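Local coordinates for uncharacterized protein (Pyrococcus horikoshii, PDB 1ZJJ) that is an uncharacterized magnesium-binding member of the haloacid dehalogenase superfamily and probably acts as a phosphatase, at residues B[65-70]-B[193-198]. Residues are numbered along the deposited sequence; the frame is centred on the assembly and turned at random.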
# COMPACT_ATOMS: atom_id res chain seq x y z
N ILE B 65 28.10 -14.66 8.58
CA ILE B 65 27.01 -15.62 8.67
C ILE B 65 25.67 -14.91 8.91
O ILE B 65 24.67 -15.56 9.22
CB ILE B 65 27.27 -16.69 9.78
CG1 ILE B 65 27.49 -16.03 11.14
CG2 ILE B 65 28.46 -17.54 9.40
CD1 ILE B 65 26.23 -15.61 11.85
N ILE B 66 25.67 -13.59 8.76
CA ILE B 66 24.45 -12.80 8.93
C ILE B 66 23.88 -12.45 7.55
O ILE B 66 24.46 -11.67 6.81
CB ILE B 66 24.72 -11.47 9.68
CG1 ILE B 66 25.26 -11.77 11.08
CG2 ILE B 66 23.43 -10.64 9.76
CD1 ILE B 66 25.59 -10.52 11.91
N ILE B 67 22.74 -13.05 7.22
CA ILE B 67 22.10 -12.81 5.93
C ILE B 67 20.88 -11.91 6.09
O ILE B 67 19.93 -12.26 6.79
CB ILE B 67 21.65 -14.13 5.29
CG1 ILE B 67 22.83 -15.09 5.21
CG2 ILE B 67 21.06 -13.88 3.91
CD1 ILE B 67 22.45 -16.48 4.80
N THR B 68 20.92 -10.76 5.43
CA THR B 68 19.82 -9.81 5.47
C THR B 68 19.08 -9.90 4.14
O THR B 68 19.64 -10.37 3.14
CB THR B 68 20.35 -8.37 5.63
OG1 THR B 68 21.17 -8.04 4.50
CG2 THR B 68 21.17 -8.24 6.91
N SER B 69 17.84 -9.44 4.11
CA SER B 69 17.09 -9.49 2.86
C SER B 69 17.82 -8.64 1.82
O SER B 69 17.77 -8.93 0.63
CB SER B 69 15.65 -8.99 3.06
OG SER B 69 15.60 -7.65 3.50
N GLY B 70 18.49 -7.59 2.27
CA GLY B 70 19.22 -6.72 1.36
C GLY B 70 20.36 -7.46 0.68
O GLY B 70 20.59 -7.29 -0.52
N TYR B 193 15.86 -18.70 0.21
CA TYR B 193 16.28 -20.09 0.39
C TYR B 193 17.48 -20.36 -0.50
O TYR B 193 18.41 -21.07 -0.11
CB TYR B 193 15.15 -21.06 0.02
CG TYR B 193 15.53 -22.52 0.22
CD1 TYR B 193 15.69 -23.04 1.51
CD2 TYR B 193 15.75 -23.36 -0.87
CE1 TYR B 193 16.07 -24.37 1.70
CE2 TYR B 193 16.13 -24.69 -0.68
CZ TYR B 193 16.29 -25.18 0.60
OH TYR B 193 16.70 -26.48 0.78
N GLU B 194 17.46 -19.80 -1.71
CA GLU B 194 18.55 -19.99 -2.64
C GLU B 194 19.85 -19.49 -2.01
O GLU B 194 20.90 -20.10 -2.18
CB GLU B 194 18.27 -19.25 -3.95
CG GLU B 194 19.43 -19.28 -4.93
CD GLU B 194 19.06 -18.76 -6.30
OE1 GLU B 194 18.39 -17.71 -6.38
OE2 GLU B 194 19.45 -19.39 -7.30
N VAL B 195 19.77 -18.38 -1.28
CA VAL B 195 20.96 -17.84 -0.62
C VAL B 195 21.46 -18.74 0.51
O VAL B 195 22.66 -18.97 0.64
CB VAL B 195 20.69 -16.42 -0.08
CG1 VAL B 195 21.88 -15.96 0.75
CG2 VAL B 195 20.48 -15.46 -1.24
N VAL B 196 20.55 -19.24 1.33
CA VAL B 196 20.91 -20.13 2.43
C VAL B 196 21.57 -21.38 1.88
O VAL B 196 22.60 -21.83 2.37
CB VAL B 196 19.66 -20.54 3.26
CG1 VAL B 196 20.01 -21.67 4.22
CG2 VAL B 196 19.11 -19.34 4.03
N ARG B 197 20.97 -21.94 0.84
CA ARG B 197 21.46 -23.16 0.20
C ARG B 197 22.85 -23.03 -0.37
O ARG B 197 23.65 -23.97 -0.33
CB ARG B 197 20.52 -23.59 -0.92
CG ARG B 197 19.69 -24.77 -0.54
CD ARG B 197 20.61 -25.88 -0.10
NE ARG B 197 19.88 -26.91 0.61
CZ ARG B 197 20.40 -27.70 1.53
NH1 ARG B 197 21.67 -27.59 1.90
NH2 ARG B 197 19.62 -28.61 2.09
N GLU B 198 23.11 -21.87 -0.94
CA GLU B 198 24.38 -21.54 -1.54
C GLU B 198 25.48 -21.54 -0.47
O GLU B 198 26.61 -21.94 -0.72
CB GLU B 198 24.23 -20.15 -2.22
CG GLU B 198 25.50 -19.38 -2.53
CD GLU B 198 26.41 -20.11 -3.48
OE1 GLU B 198 25.92 -20.93 -4.29
OE2 GLU B 198 27.63 -19.86 -3.42
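I67, on the edge strand of a parallel sheet, meets V195 and V196 of the helix that packs against it, a compact example of how one branched side chain can join a strand to a helix. Two of its carbons share the nearer valine: I67 CG2 lies 3.9 Å from V195 CG1, and I67 CD1 is 4.1 Å from that same methyl, so the V195 branch rests against both arms of the isoleucine. The two side chains run past one another in opposite directions. With CG1 beside the backbone N (chi1 -54°) and the chain extended beyond it (chi2 171°), I67 carries CD1 outward to the helix, where it also reaches V196 CG2 at a looser 4.5 Å. V195 points its CG1 at the strand because that methyl stands anti to its own backbone N (chi1 173°). All three residues are buried, and the contact between them is purely apolar.

This is the strand-helix packing of the Rossmann-like HAD core: strand 66-68 borders a six-stranded parallel sheet and helix 190-199 covers one face, leading into strand 204-209 near the middle. The magnesium ion held by D7, D9 and D210 lies about 14 Å from the I67 side chain. Backbone hydrogen bonds to F38 and T40 of strand 36-40 fix I67 in the sheet, while L39 touches both I67 and V196 and L205 extends the apolar surface under the helix. Farther round the helix, R197 NE donates to Y193 OH (3.2 Å), with the oxygen tilted somewhat out of the guanidinium plane. E194 ties the helix to the end of helix 69-80 through a salt bridge to K79 and a hydrogen bond to H80.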